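Local coordinates for aminotransferase, class I (Staphylococcus aureus, PDB 2O1B), which probably catalyses the reversible transfer of an amino group between an amino acid such as aspartate and a 2-oxo acid, using pyridoxal-5'-phosphate as cofactor, at residues Cys113-Tyr116 with Gly117-Asn120; Pro60-Gln63 with Gly64-Asp67; Val95-Gln99 with Arg100-Val104; Ser172-Ser176 with Gln177-Lys181. One frame throughout, in Å; residues are numbered along the deposited sequence.

Contact 1 of 4, residues Cys113-Tyr116 with Gly117-Asn120; sequences CILY and GTKN. With PLP (pyridoxal-5'-phosphate), chain B.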
# COMPACT_ATOMS: atom_id res chain seq x y z
N CYS A 113 -7.99 12.14 3.38
CA CYS A 113 -6.83 11.33 2.99
C CYS A 113 -7.32 10.10 2.24
O CYS A 113 -8.06 9.29 2.80
CB CYS A 113 -6.01 10.89 4.21
SG CYS A 113 -4.53 9.90 3.81
N ILE A 114 -6.91 9.98 0.98
CA ILE A 114 -7.25 8.83 0.16
C ILE A 114 -6.49 7.59 0.61
O ILE A 114 -5.31 7.68 0.95
CB ILE A 114 -6.93 9.13 -1.32
CG1 ILE A 114 -7.97 10.10 -1.88
CG2 ILE A 114 -6.98 7.89 -2.15
CD1 ILE A 114 -7.50 11.50 -2.02
N LEU A 115 -7.17 6.44 0.62
CA LEU A 115 -6.58 5.17 1.10
C LEU A 115 -6.51 4.11 0.01
O LEU A 115 -7.40 4.01 -0.82
CB LEU A 115 -7.34 4.63 2.32
CG LEU A 115 -7.47 5.52 3.56
CD1 LEU A 115 -8.35 4.89 4.63
CD2 LEU A 115 -6.10 5.88 4.14
N TYR A 116 -5.44 3.31 0.04
CA TYR A 116 -5.22 2.24 -0.93
C TYR A 116 -5.93 0.97 -0.45
O TYR A 116 -5.29 -0.05 -0.14
CB TYR A 116 -3.71 1.98 -1.07
CG TYR A 116 -2.92 3.22 -1.44
CD1 TYR A 116 -2.65 3.52 -2.77
CD2 TYR A 116 -2.45 4.09 -0.46
CE1 TYR A 116 -1.93 4.65 -3.12
CE2 TYR A 116 -1.73 5.24 -0.80
CZ TYR A 116 -1.48 5.51 -2.13
OH TYR A 116 -0.76 6.63 -2.49
N GLY A 117 -7.26 1.05 -0.39
CA GLY A 117 -8.08 0.09 0.35
C GLY A 117 -8.00 0.47 1.81
O GLY A 117 -6.92 0.83 2.28
N THR A 118 -9.11 0.39 2.53
CA THR A 118 -9.16 0.86 3.92
C THR A 118 -8.31 0.04 4.87
O THR A 118 -7.83 0.58 5.87
CB THR A 118 -10.60 0.98 4.49
OG1 THR A 118 -11.24 -0.31 4.56
CG2 THR A 118 -11.42 1.93 3.64
N LYS A 119 -8.12 -1.24 4.59
CA LYS A 119 -7.27 -2.09 5.43
C LYS A 119 -5.91 -1.42 5.64
O LYS A 119 -5.42 -1.30 6.77
CB LYS A 119 -7.13 -3.49 4.84
CG LYS A 119 -6.30 -4.44 5.71
CD LYS A 119 -6.02 -5.76 5.01
CE LYS A 119 -5.14 -6.66 5.90
NZ LYS A 119 -5.18 -8.08 5.45
N ASN A 120 -5.32 -0.95 4.54
CA ASN A 120 -4.03 -0.28 4.58
C ASN A 120 -4.01 0.94 5.50
O ASN A 120 -3.04 1.15 6.25
CB ASN A 120 -3.59 0.11 3.17
CG ASN A 120 -2.14 0.51 3.09
OD1 ASN A 120 -1.23 -0.32 3.25
ND2 ASN A 120 -1.90 1.80 2.84
N1 PLP B . -13.11 -2.98 8.10
C2 PLP B . -14.20 -3.83 8.13
C2A PLP B . -15.10 -3.83 9.33
C3 PLP B . -14.45 -4.65 7.02
O3 PLP B . -15.51 -5.50 7.00
C4 PLP B . -13.60 -4.60 5.91
C4A PLP B . -14.17 -5.03 4.59
C5 PLP B . -12.49 -3.75 5.90
C6 PLP B . -12.25 -2.94 7.01
C5A PLP B . -11.53 -3.70 4.72
O4P PLP B . -12.08 -3.03 3.60
P PLP B . -11.17 -2.71 2.30
O1P PLP B . -11.59 -3.63 1.16
O2P PLP B . -9.74 -2.95 2.68
O3P PLP B . -11.42 -1.28 1.92
O HOH W 1 -5.44 -2.23 1.41
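The backbone of Y116, at phi -86° and psi 64°, folds the chain back so that G117 N meets L115 O at 3.0 Å. That bond is weak and bent, as expected across an inverse gamma turn, and Y116 is the turn's centre. Here strand 112-115, an outer strand of the large sheet, hands over to helix 118-129, whose first turn forms the phosphate-binding end of the cofactor pocket. The L115 side chain turns toward the helix, its CD1 lying 4.2 Å from T118 CA. Just after the turn two successive backbone amides grip the PLP phosphate: T118 N reaches O3P at 2.9 Å with an N-H...O angle of 156°, and K119 N reaches O2P at 3.0 Å. T118 OG1, set between its own backbone N and carbonyl carbon, faces the same phosphate. The positive end of the helix would help to hold this negative group, and R261, S250 and S252 also bond to the cofactor. K119 turns away from the strand, and its NZ donates to T280 O and N283 O of the second subunit. Across the turn, a water donates to Y116 O at 2.7 Å and accepts a weak bond from N120 N at 3.4 Å.

Contact 2 of 4, residues Pro60-Gln63 with Gly64-Asp67; sequences PTPQ and GIID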
# COMPACT_ATOMS: atom_id res chain seq x y z
N PRO A 60 -21.54 -7.90 -9.44
CA PRO A 60 -20.50 -7.25 -10.23
C PRO A 60 -20.40 -5.76 -9.94
O PRO A 60 -21.33 -5.17 -9.40
CB PRO A 60 -20.97 -7.47 -11.67
CG PRO A 60 -22.46 -7.53 -11.56
CD PRO A 60 -22.76 -8.14 -10.22
N THR A 61 -19.27 -5.17 -10.32
CA THR A 61 -19.11 -3.73 -10.35
C THR A 61 -20.09 -3.13 -11.36
O THR A 61 -20.19 -3.62 -12.50
CB THR A 61 -17.67 -3.33 -10.75
OG1 THR A 61 -16.71 -4.15 -10.05
CG2 THR A 61 -17.42 -1.83 -10.44
N PRO A 62 -20.83 -2.09 -10.96
CA PRO A 62 -21.77 -1.50 -11.94
C PRO A 62 -21.06 -1.14 -13.26
O PRO A 62 -19.94 -0.64 -13.24
CB PRO A 62 -22.26 -0.24 -11.23
CG PRO A 62 -22.16 -0.58 -9.78
CD PRO A 62 -20.90 -1.41 -9.65
N GLN A 63 -21.71 -1.41 -14.39
CA GLN A 63 -21.06 -1.27 -15.70
C GLN A 63 -20.52 0.15 -15.95
O GLN A 63 -19.45 0.31 -16.54
CB GLN A 63 -22.00 -1.69 -16.84
CG GLN A 63 -21.33 -1.74 -18.23
CD GLN A 63 -20.17 -2.75 -18.28
OE1 GLN A 63 -20.24 -3.82 -17.67
NE2 GLN A 63 -19.12 -2.41 -19.02
N GLY A 64 -21.23 1.16 -15.46
CA GLY A 64 -20.81 2.55 -15.59
C GLY A 64 -19.45 2.85 -14.98
O GLY A 64 -18.69 3.63 -15.55
N ILE A 65 -19.14 2.24 -13.83
CA ILE A 65 -17.83 2.41 -13.19
C ILE A 65 -16.75 1.74 -14.03
O ILE A 65 -15.69 2.34 -14.29
CB ILE A 65 -17.84 1.86 -11.74
CG1 ILE A 65 -18.82 2.67 -10.89
CG2 ILE A 65 -16.43 1.90 -11.13
CD1 ILE A 65 -19.25 2.01 -9.57
N ILE A 66 -17.04 0.51 -14.45
CA ILE A 66 -16.19 -0.22 -15.39
C ILE A 66 -15.89 0.57 -16.67
O ILE A 66 -14.73 0.70 -17.04
CB ILE A 66 -16.76 -1.63 -15.72
CG1 ILE A 66 -16.92 -2.47 -14.44
CG2 ILE A 66 -15.86 -2.37 -16.70
CD1 ILE A 66 -15.62 -2.63 -13.63
N ASP A 67 -16.93 1.08 -17.34
CA ASP A 67 -16.73 1.86 -18.58
C ASP A 67 -15.82 3.07 -18.40
O ASP A 67 -14.97 3.35 -19.24
CB ASP A 67 -18.05 2.38 -19.16
CG ASP A 67 -19.03 1.28 -19.47
OD1 ASP A 67 -20.26 1.57 -19.49
OD2 ASP A 67 -18.59 0.13 -19.70
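T61 meets the helix that follows it through its CB and methyl, which cross the side chains of both I65 and I66 at about a right angle. Its CB lies 3.6 Å from I66 CD1, and its CG2 touches I65 CG2 at 3.9 Å. Placing CG2 anti to the backbone N gives the methyl to these isoleucines, while OG1 goes to N256 O instead. The neighbouring carbonyl, P60 O, is also held by N256, through its ND2, and Q79 of the second subunit packs on T61 and I66. P62 follows at the N-cap position of helix 63-72. Its ring runs alongside I65, CD to CD1 at 3.8 Å, and Y301 packs on both residues. The carbonyl of P62 opens the helix: P62 O takes a weak bond from I65 N at 3.0 Å and another weak one from I66 N at 3.3 Å, the second much the straighter. T61 and I66 thus stand just before the cap and four residues after it, the two positions of a hydrophobic staple. Q63, the first helical residue, continues the i to i+4 pattern that P62 O begins weakly, with D67 N bonded to Q63 O at 2.8 Å. Its side chain bends at chi2 (61°), which brings the amide forward along the helix, across the D67 carboxylate. Q63 NE2 donates to D67 OD2 at 2.7 Å with an N-H...O angle of 152°, meeting the oxygen from the syn side but 28° out of the carboxylate plane. The same NE2 passes I66 CG2 at 4.0 Å.

Contact 3 of 4, residues Val95-Gln99 with Arg100-Val104; sequences VDFYQ and RQYNV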
# COMPACT_ATOMS: atom_id res chain seq x y z
N VAL A 95 -15.66 15.00 -0.34
CA VAL A 95 -16.35 15.98 0.50
C VAL A 95 -17.81 16.15 0.10
O VAL A 95 -18.68 16.32 0.96
CB VAL A 95 -15.63 17.37 0.58
CG1 VAL A 95 -14.17 17.22 0.96
CG2 VAL A 95 -15.77 18.15 -0.71
N ASP A 96 -18.07 16.10 -1.22
CA ASP A 96 -19.43 16.16 -1.76
C ASP A 96 -20.28 14.99 -1.28
O ASP A 96 -21.45 15.17 -0.91
CB ASP A 96 -19.42 16.14 -3.29
CG ASP A 96 -18.92 17.45 -3.91
OD1 ASP A 96 -18.68 18.45 -3.19
OD2 ASP A 96 -18.78 17.47 -5.16
N PHE A 97 -19.71 13.79 -1.32
CA PHE A 97 -20.37 12.58 -0.83
C PHE A 97 -20.73 12.75 0.64
O PHE A 97 -21.90 12.66 1.01
CB PHE A 97 -19.45 11.37 -1.06
CG PHE A 97 -20.01 10.05 -0.59
CD1 PHE A 97 -20.90 9.34 -1.39
CD2 PHE A 97 -19.59 9.49 0.61
CE1 PHE A 97 -21.40 8.09 -0.97
CE2 PHE A 97 -20.09 8.26 1.03
CZ PHE A 97 -21.00 7.56 0.23
N TYR A 98 -19.74 13.05 1.48
CA TYR A 98 -20.02 13.27 2.90
C TYR A 98 -21.04 14.36 3.20
O TYR A 98 -21.85 14.21 4.11
CB TYR A 98 -18.73 13.42 3.70
CG TYR A 98 -18.40 12.14 4.41
CD1 TYR A 98 -18.02 11.00 3.70
CD2 TYR A 98 -18.54 12.04 5.80
CE1 TYR A 98 -17.76 9.79 4.36
CE2 TYR A 98 -18.27 10.84 6.46
CZ TYR A 98 -17.88 9.73 5.74
OH TYR A 98 -17.63 8.55 6.40
N GLN A 99 -21.02 15.43 2.41
CA GLN A 99 -21.99 16.51 2.56
C GLN A 99 -23.43 16.04 2.29
O GLN A 99 -24.30 16.21 3.13
CB GLN A 99 -21.65 17.72 1.67
CG GLN A 99 -22.57 18.91 1.86
CD GLN A 99 -22.51 19.48 3.27
OE1 GLN A 99 -21.44 19.86 3.76
NE2 GLN A 99 -23.65 19.54 3.93
N ARG A 100 -23.67 15.47 1.11
CA ARG A 100 -25.05 15.05 0.80
C ARG A 100 -25.47 13.77 1.53
O ARG A 100 -26.65 13.54 1.73
CB ARG A 100 -25.32 14.98 -0.71
CG ARG A 100 -24.50 13.95 -1.45
CD ARG A 100 -24.90 13.84 -2.91
NE ARG A 100 -24.35 12.60 -3.44
CZ ARG A 100 -23.14 12.47 -4.00
NH1 ARG A 100 -22.34 13.52 -4.15
NH2 ARG A 100 -22.74 11.28 -4.41
N GLN A 101 -24.50 12.94 1.92
CA GLN A 101 -24.82 11.71 2.66
C GLN A 101 -25.06 11.98 4.15
O GLN A 101 -26.07 11.52 4.71
CB GLN A 101 -23.74 10.63 2.47
CG GLN A 101 -23.72 9.96 1.08
CD GLN A 101 -24.82 8.92 0.89
OE1 GLN A 101 -25.48 8.51 1.85
NE2 GLN A 101 -25.01 8.48 -0.36
N TYR A 102 -24.16 12.72 4.79
CA TYR A 102 -24.17 12.86 6.25
C TYR A 102 -24.21 14.31 6.78
O TYR A 102 -24.10 14.53 7.99
CB TYR A 102 -22.99 12.09 6.86
CG TYR A 102 -22.91 10.65 6.37
CD1 TYR A 102 -21.91 10.24 5.49
CD2 TYR A 102 -23.85 9.70 6.79
CE1 TYR A 102 -21.85 8.92 5.02
CE2 TYR A 102 -23.78 8.37 6.34
CZ TYR A 102 -22.79 7.99 5.45
OH TYR A 102 -22.75 6.68 4.99
N ASN A 103 -24.40 15.28 5.88
CA ASN A 103 -24.34 16.72 6.22
C ASN A 103 -23.08 17.09 7.00
O ASN A 103 -23.12 17.88 7.95
CB ASN A 103 -25.63 17.19 6.93
CG ASN A 103 -25.80 18.71 6.89
OD1 ASN A 103 -25.39 19.37 5.92
ND2 ASN A 103 -26.42 19.27 7.93
N VAL A 104 -21.95 16.50 6.60
CA VAL A 104 -20.66 16.73 7.22
C VAL A 104 -19.82 17.58 6.28
O VAL A 104 -19.57 17.17 5.14
CB VAL A 104 -19.91 15.41 7.51
CG1 VAL A 104 -18.52 15.68 8.06
CG2 VAL A 104 -20.70 14.53 8.48
O HOH W 2 -17.93 17.79 3.17
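F97 and Q101 meet as a CH-pi pair one turn apart in the last turns of helix 88-102, with Q101 CG 3.6 Å from the F97 ring centroid and only 13° off the ring normal. F97 CG lies anti to the backbone N (chi1 180°), which carries the ring out from the helix with one face turned to Q101. At the edge of this ring, near its plane, stands R100 NH2, 4.0 Å from F97 CD1. The guanidinium is nearly perpendicular to the ring and has F97 CA over one face. Its NE forms a salt bridge with D302, while Q101 OE1 accepts from K231 NZ. One residue on, Y98 and Y102 form an edge-to-face pair: the edge of Y102 is directed at the face of Y98, centroids 5.0 Å apart and planes at 55°, with Y102 CD1 over the centre of the Y98 ring. V104 comes to the edge of Y98 instead, CB to CD2 at 4.0 Å. The phenol of Y98 bonds to E247 on strand 245-250, tying the helix to the central sheet. The helix stops at N103, whose positive phi turns the chain away. Around this end Y98 O accepts Y102 N at 2.8 Å and, weakly, V104 N at 3.4 Å. Beyond the turn a water donates to V95 O at 2.8 Å and to V104 O at 2.6 Å, joining the returning chain to the helix.

Contact 4 of 4, residues Ser172-Ser176 with Gln177-Lys181; sequences SKVDS and QIIDK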
# COMPACT_ATOMS: atom_id res chain seq x y z
N SER A 172 -18.33 3.21 31.35
CA SER A 172 -18.25 3.13 32.80
C SER A 172 -17.67 1.80 33.28
O SER A 172 -17.22 1.68 34.42
CB SER A 172 -19.63 3.38 33.44
OG SER A 172 -20.45 2.23 33.35
N LYS A 173 -17.69 0.80 32.39
CA LYS A 173 -17.17 -0.53 32.72
C LYS A 173 -15.70 -0.74 32.31
O LYS A 173 -15.08 -1.73 32.71
CB LYS A 173 -18.06 -1.62 32.13
CG LYS A 173 -19.36 -1.85 32.88
CD LYS A 173 -20.29 -2.74 32.05
CE LYS A 173 -21.68 -2.86 32.66
NZ LYS A 173 -21.85 -4.09 33.47
N VAL A 174 -15.16 0.17 31.50
CA VAL A 174 -13.72 0.15 31.19
C VAL A 174 -12.95 0.57 32.45
O VAL A 174 -13.29 1.58 33.08
CB VAL A 174 -13.34 1.08 30.01
CG1 VAL A 174 -11.87 0.87 29.59
CG2 VAL A 174 -14.26 0.85 28.80
N ASP A 175 -11.94 -0.21 32.82
CA ASP A 175 -11.11 0.10 33.98
C ASP A 175 -10.59 1.53 33.90
O ASP A 175 -10.02 1.93 32.87
CB ASP A 175 -9.95 -0.89 34.10
CG ASP A 175 -9.13 -0.69 35.36
OD1 ASP A 175 -7.89 -0.80 35.28
OD2 ASP A 175 -9.71 -0.43 36.44
N SER A 176 -10.79 2.30 34.97
CA SER A 176 -10.41 3.71 34.99
C SER A 176 -8.95 3.93 34.60
O SER A 176 -8.63 4.93 33.95
CB SER A 176 -10.73 4.35 36.34
OG SER A 176 -10.02 3.73 37.40
N GLN A 177 -8.09 3.00 35.00
CA GLN A 177 -6.66 3.06 34.69
C GLN A 177 -6.37 2.90 33.20
O GLN A 177 -5.48 3.56 32.66
CB GLN A 177 -5.89 2.02 35.50
CG GLN A 177 -6.04 2.17 37.01
CD GLN A 177 -4.89 1.54 37.79
OE1 GLN A 177 -5.10 0.67 38.64
NE2 GLN A 177 -3.66 1.97 37.49
N ILE A 178 -7.12 2.02 32.54
CA ILE A 178 -6.98 1.79 31.10
C ILE A 178 -7.40 3.01 30.30
O ILE A 178 -6.69 3.43 29.38
CB ILE A 178 -7.78 0.54 30.60
CG1 ILE A 178 -7.44 -0.74 31.39
CG2 ILE A 178 -7.57 0.33 29.11
CD1 ILE A 178 -5.95 -1.11 31.48
N ILE A 179 -8.56 3.58 30.63
CA ILE A 179 -9.09 4.77 29.94
C ILE A 179 -8.06 5.89 29.95
O ILE A 179 -7.83 6.53 28.92
CB ILE A 179 -10.39 5.29 30.61
CG1 ILE A 179 -11.48 4.22 30.62
CG2 ILE A 179 -10.89 6.55 29.90
CD1 ILE A 179 -12.58 4.47 31.66
N ASP A 180 -7.46 6.12 31.11
CA ASP A 180 -6.44 7.16 31.28
C ASP A 180 -5.22 6.94 30.39
O ASP A 180 -4.62 7.91 29.91
CB ASP A 180 -6.01 7.23 32.75
CG ASP A 180 -7.00 8.03 33.62
OD1 ASP A 180 -8.16 8.23 33.20
OD2 ASP A 180 -6.59 8.45 34.72
N LYS A 181 -4.87 5.68 30.15
CA LYS A 181 -3.68 5.37 29.36
C LYS A 181 -3.98 5.21 27.87
O LYS A 181 -3.05 5.10 27.06
CB LYS A 181 -2.98 4.11 29.89
CG LYS A 181 -2.30 4.27 31.23
CD LYS A 181 -1.66 2.96 31.64
CE LYS A 181 -1.29 2.97 33.12
NZ LYS A 181 -0.85 1.61 33.55
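A hydrophobic staple closes the N-terminal end of helix 176-181: V174, just before the N-cap residue D175, packs against I179, four residues after it. The side chains meet obliquely, with V174 CG1 3.5 Å from I179 CG1. V174 CG1 lies anti to its amide nitrogen (chi1 -172°), which carries that branch over to the isoleucine. The same methyl is 4.2 Å from I178 CB, and I179 CD1 comes within 3.3 Å of V174 O. Within the first turn, D175 O accepts I179 N at 3.1 Å in a nearly straight bond (168°) and I178 N in a weak, bent one at 2.9 Å. D180 N then bonds to S176 O at 3.3 Å. The D175 carboxylate runs beside Q177, OD1 resting 3.5 Å from Q177 CB, while D175 CB touches I178 CG1. On the side of the sheet, I178 and K181 pack on Y135 of strand 135-140, and T182 OG1 bonds to I178 O where the chain enters strand 182-187. The start of this surface helix is thus probably held mainly by backbone bonds and apolar packing; with no capping bond, the D175 carboxylate could still favour the helix start through its charge near the positive end.

In the fold
Along the chain the order is contact 2, contact 3, contact 1, contact 4, and no two of them touch. Contacts 2 and 4 each start a helix, contact 3 ends one, and contact 1 is a strand-to-helix turn. Helix 88-102 of contact 3 leads on to strand 112-115 of contact 1, and the nearest atoms of these two contacts are about 8 Å apart. Contact 1, at the edge of the seven-stranded sheet, supplies two backbone amides to the phosphate of the cofactor. Contacts 1 and 2, with centres about 21 Å apart, both reach the second subunit. Contacts 2 and 4 lie on opposite sides of the chain's centre, about 47 Å between centres; contact 4, touched by no other chain of the assembly, is a surface contact about 25 Å from the chain's centre.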